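Local coordinates for acinetobacter secreted protease CpaA (Acinetobacter nosocomialis M2, PDB 6O38), which is a secreted zinc metalloprotease, a type II secretion substrate that forms a complex with its chaperone CpaB, at residues D61-L69 with F82-A93. Numbering follows the deposited sequence.
Sequences DTSNTNIPL and FIFNSSQNKWIA
Asn64 meets the Trp91 indole at its edge: Asn64 ND2 lies near the ring plane, 3.7 Å from Trp91 CD1, with the amide steeply inclined to the ring. One indole face carries CD1 of Phe84, offset toward the rim, while Ile83 N sits at the edge. Phe82 likewise receives Ile67 at its edge, where Ile67 CD1 lies 3.8 Å from Phe82 CE1, the two side chains crossing at about a right angle; Thr65 CG2 approaches the same CE1 obliquely. Through Asn64, Thr65 and Ile67 the loop 61-69 meets the antiparallel hairpin of strands 79-85 and 90-98, within a beta-sandwich domain of the StcE metalloprotease family. That the hairpin is paired follows from the reciprocal backbone bonds between Ile83 and Ile92.

The loop makes a single beta bridge to strand 90-98, Thr65 opposite Trp91. Its evidence is two backbone bonds: Trp91 N gives a nearly straight one to Asn64 O (169° at the hydrogen), in the carbonyl plane, and Asn66 N a longer, more bent one of 3.3 Å to Trp91 O. Beside the bridge, the methylenes of Lys90 pack against the loop backbone, Lys90 CD 3.5 Å from Thr65 O. The polar ends of Asn64 and Trp91 are engaged elsewhere, ND2 with Leu38 O and NE1 with Pro39 O, which ties both to the same neighbouring loop. On the loop side, a type I turn from Thr62 to Thr65 leads into the bridge; Thr65 N and OG1 both bond to Thr62 O from one face of its plane.

Asn66 adds a side-chain bond where backbone pairing stops. With CG between its own N and carbonyl carbon (chi1 68°), the amide reaches past Ile92, and Asn66 OD1 accepts from Ala93 N at 3.0 Å, the donor tilted 27° from the amide carbonyl plane.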
loop_
_atom_site.group_PDB
_atom_site.type_symbol
_atom_site.label_atom_id
_atom_site.label_comp_id
_atom_site.label_asym_id
_atom_site.label_seq_id
_atom_site.Cartn_x
_atom_site.Cartn_y
_atom_site.Cartn_z
ATOM N N ASP A 61 -17.173 -12.329 4.767
ATOM C CA ASP A 61 -16.856 -11.206 5.640
ATOM C C ASP A 61 -16.607 -11.722 7.053
ATOM O O ASP A 61 -17.475 -12.372 7.646
ATOM C CB ASP A 61 -17.999 -10.193 5.623
ATOM C CG ASP A 61 -17.741 -8.994 6.518
ATOM O OD1 ASP A 61 -16.594 -8.813 6.977
ATOM O OD2 ASP A 61 -18.696 -8.227 6.765
ATOM N N THR A 62 -15.422 -11.435 7.593
ATOM C CA THR A 62 -15.018 -11.927 8.905
ATOM C C THR A 62 -14.970 -10.820 9.950
ATOM O O THR A 62 -14.340 -10.991 10.999
ATOM C CB THR A 62 -13.659 -12.621 8.813
ATOM O OG1 THR A 62 -12.652 -11.655 8.484
ATOM C CG2 THR A 62 -13.687 -13.689 7.740
ATOM N N SER A 63 -15.630 -9.689 9.688
ATOM C CA SER A 63 -15.515 -8.541 10.582
ATOM C C SER A 63 -16.194 -8.786 11.924
ATOM O O SER A 63 -15.818 -8.168 12.926
ATOM C CB SER A 63 -16.100 -7.297 9.913
ATOM O OG SER A 63 -17.444 -7.512 9.522
ATOM N N ASN A 64 -17.189 -9.674 11.971
ATOM C CA ASN A 64 -17.904 -9.979 13.204
ATOM C C ASN A 64 -17.585 -11.381 13.717
ATOM O O ASN A 64 -18.404 -12.003 14.398
ATOM C CB ASN A 64 -19.409 -9.804 13.008
ATOM C CG ASN A 64 -19.977 -10.740 11.960
ATOM O OD1 ASN A 64 -19.250 -11.270 11.119
ATOM N ND2 ASN A 64 -21.289 -10.944 12.002
ATOM N N THR A 65 -16.400 -11.886 13.396
ATOM C CA THR A 65 -15.911 -13.169 13.879
ATOM C C THR A 65 -14.657 -12.945 14.721
ATOM O O THR A 65 -14.226 -11.811 14.944
ATOM C CB THR A 65 -15.618 -14.122 12.716
ATOM O OG1 THR A 65 -14.473 -13.655 11.991
ATOM C CG2 THR A 65 -16.808 -14.194 11.773
ATOM N N ASN A 66 -14.069 -14.045 15.191
ATOM C CA ASN A 66 -12.818 -14.000 15.935
ATOM C C ASN A 66 -11.621 -14.390 15.075
ATOM O O ASN A 66 -10.551 -14.694 15.612
ATOM C CB ASN A 66 -12.900 -14.898 17.171
ATOM C CG ASN A 66 -12.972 -16.372 16.820
ATOM O OD1 ASN A 66 -13.557 -16.752 15.806
ATOM N ND2 ASN A 66 -12.376 -17.210 17.659
ATOM N N ILE A 67 -11.781 -14.387 13.756
ATOM C CA ILE A 67 -10.707 -14.730 12.832
ATOM C C ILE A 67 -9.950 -13.445 12.491
ATOM O O ILE A 67 -10.562 -12.514 11.944
ATOM C CB ILE A 67 -11.248 -15.402 11.567
ATOM C CG1 ILE A 67 -11.868 -16.756 11.918
ATOM C CG2 ILE A 67 -10.145 -15.562 10.533
ATOM C CD1 ILE A 67 -12.492 -17.468 10.745
ATOM N N PRO A 68 -8.654 -13.354 12.795
ATOM C CA PRO A 68 -7.916 -12.105 12.529
ATOM C C PRO A 68 -7.745 -11.784 11.052
ATOM O O PRO A 68 -7.306 -10.672 10.732
ATOM C CB PRO A 68 -6.556 -12.350 13.198
ATOM C CG PRO A 68 -6.798 -13.463 14.177
ATOM C CD PRO A 68 -7.842 -14.326 13.542
ATOM N N LEU A 69 -8.063 -12.707 10.150
ATOM C CA LEU A 69 -7.983 -12.421 8.726
ATOM C C LEU A 69 -9.168 -11.566 8.293
ATOM O O LEU A 69 -10.251 -11.625 8.880
ATOM C CB LEU A 69 -7.945 -13.718 7.916
ATOM C CG LEU A 69 -6.874 -14.740 8.308
ATOM C CD1 LEU A 69 -6.904 -15.941 7.373
ATOM C CD2 LEU A 69 -5.493 -14.104 8.324
ATOM N N PHE A 82 -19.312 -21.977 12.548
ATOM C CA PHE A 82 -19.223 -20.874 13.493
ATOM C C PHE A 82 -20.264 -21.047 14.588
ATOM O O PHE A 82 -21.378 -21.513 14.331
ATOM C CB PHE A 82 -19.423 -19.521 12.798
ATOM C CG PHE A 82 -18.363 -19.193 11.787
ATOM C CD1 PHE A 82 -17.207 -18.530 12.164
ATOM C CD2 PHE A 82 -18.526 -19.541 10.457
ATOM C CE1 PHE A 82 -16.231 -18.225 11.235
ATOM C CE2 PHE A 82 -17.554 -19.239 9.522
ATOM C CZ PHE A 82 -16.405 -18.580 9.913
ATOM N N ILE A 83 -19.893 -20.671 15.810
ATOM C CA ILE A 83 -20.800 -20.669 16.952
ATOM C C ILE A 83 -20.745 -19.286 17.581
ATOM O O ILE A 83 -19.668 -18.826 17.981
ATOM C CB ILE A 83 -20.441 -21.751 17.984
ATOM C CG1 ILE A 83 -20.582 -23.145 17.372
ATOM C CG2 ILE A 83 -21.318 -21.618 19.220
ATOM C CD1 ILE A 83 -20.298 -24.271 18.342
ATOM N N PHE A 84 -21.895 -18.623 17.664
ATOM C CA PHE A 84 -21.952 -17.269 18.189
ATOM C C PHE A 84 -21.573 -17.252 19.670
ATOM O O PHE A 84 -21.454 -18.292 20.328
ATOM C CB PHE A 84 -23.347 -16.676 17.980
ATOM C CG PHE A 84 -23.396 -15.176 18.087
ATOM C CD1 PHE A 84 -22.856 -14.380 17.091
ATOM C CD2 PHE A 84 -23.990 -14.563 19.178
ATOM C CE1 PHE A 84 -22.901 -13.002 17.184
ATOM C CE2 PHE A 84 -24.039 -13.186 19.277
ATOM C CZ PHE A 84 -23.495 -12.404 18.278
ATOM N N ASN A 85 -21.372 -16.046 20.196
ATOM C CA ASN A 85 -21.003 -15.867 21.597
ATOM C C ASN A 85 -21.484 -14.491 22.036
ATOM O O ASN A 85 -20.947 -13.477 21.583
ATOM C CB ASN A 85 -19.497 -16.012 21.792
ATOM C CG ASN A 85 -19.086 -15.921 23.247
ATOM O OD1 ASN A 85 -18.915 -14.829 23.789
ATOM N ND2 ASN A 85 -18.919 -17.072 23.887
ATOM N N SER A 86 -22.490 -14.459 22.913
ATOM C CA SER A 86 -23.026 -13.183 23.373
ATOM C C SER A 86 -22.042 -12.444 24.271
ATOM O O SER A 86 -22.031 -11.208 24.289
ATOM C CB SER A 86 -24.349 -13.400 24.106
ATOM O OG SER A 86 -25.313 -13.992 23.252
ATOM N N SER A 87 -21.214 -13.176 25.021
ATOM C CA SER A 87 -20.247 -12.532 25.904
ATOM C C SER A 87 -19.198 -11.755 25.118
ATOM O O SER A 87 -18.662 -10.758 25.619
ATOM C CB SER A 87 -19.575 -13.574 26.798
ATOM O OG SER A 87 -20.534 -14.281 27.565
ATOM N N GLN A 88 -18.892 -12.189 23.896
ATOM C CA GLN A 88 -17.933 -11.506 23.043
ATOM C C GLN A 88 -18.571 -10.841 21.832
ATOM O O GLN A 88 -17.886 -10.090 21.129
ATOM C CB GLN A 88 -16.851 -12.490 22.572
ATOM C CG GLN A 88 -16.045 -13.107 23.706
ATOM C CD GLN A 88 -15.191 -14.273 23.249
ATOM O OE1 GLN A 88 -15.581 -15.036 22.366
ATOM N NE2 GLN A 88 -14.015 -14.417 23.850
ATOM N N ASN A 89 -19.857 -11.096 21.575
ATOM C CA ASN A 89 -20.587 -10.497 20.454
ATOM C C ASN A 89 -19.908 -10.803 19.120
ATOM O O ASN A 89 -19.838 -9.955 18.227
ATOM C CB ASN A 89 -20.759 -8.989 20.649
ATOM C CG ASN A 89 -21.919 -8.425 19.850
ATOM O OD1 ASN A 89 -22.841 -9.150 19.477
ATOM N ND2 ASN A 89 -21.878 -7.124 19.583
ATOM N N LYS A 90 -19.403 -12.027 18.982
ATOM C CA LYS A 90 -18.708 -12.451 17.775
ATOM C C LYS A 90 -19.014 -13.915 17.499
ATOM O O LYS A 90 -19.374 -14.677 18.400
ATOM C CB LYS A 90 -17.190 -12.245 17.893
ATOM C CG LYS A 90 -16.745 -10.791 17.857
ATOM C CD LYS A 90 -15.253 -10.657 18.124
ATOM C CE LYS A 90 -14.899 -11.108 19.532
ATOM N NZ LYS A 90 -13.478 -10.819 19.870
ATOM N N TRP A 91 -18.868 -14.301 16.233
ATOM C CA TRP A 91 -18.997 -15.693 15.823
ATOM C C TRP A 91 -17.653 -16.390 16.002
ATOM O O TRP A 91 -16.673 -16.034 15.339
ATOM C CB TRP A 91 -19.463 -15.794 14.371
ATOM C CG TRP A 91 -20.901 -15.424 14.155
ATOM C CD1 TRP A 91 -21.391 -14.195 13.823
ATOM C CD2 TRP A 91 -22.034 -16.296 14.245
ATOM N NE1 TRP A 91 -22.759 -14.247 13.705
ATOM C CE2 TRP A 91 -23.178 -15.526 13.959
ATOM C CE3 TRP A 91 -22.192 -17.654 14.541
ATOM C CZ2 TRP A 91 -24.463 -16.066 13.963
ATOM C CZ3 TRP A 91 -23.468 -18.188 14.545
ATOM C CH2 TRP A 91 -24.586 -17.396 14.259
ATOM N N ILE A 92 -17.609 -17.375 16.892
ATOM C CA ILE A 92 -16.386 -18.123 17.164
ATOM C C ILE A 92 -16.265 -19.252 16.150
ATOM O O ILE A 92 -17.198 -20.046 15.975
ATOM C CB ILE A 92 -16.381 -18.667 18.602
ATOM C CG1 ILE A 92 -16.514 -17.520 19.605
ATOM C CG2 ILE A 92 -15.112 -19.463 18.865
ATOM C CD1 ILE A 92 -16.479 -17.966 21.050
ATOM N N ALA A 93 -15.117 -19.326 15.483
ATOM C CA ALA A 93 -14.901 -20.332 14.453
ATOM C C ALA A 93 -14.518 -21.670 15.072
ATOM O O ALA A 93 -13.792 -21.727 16.070
ATOM C CB ALA A 93 -13.813 -19.875 13.482
#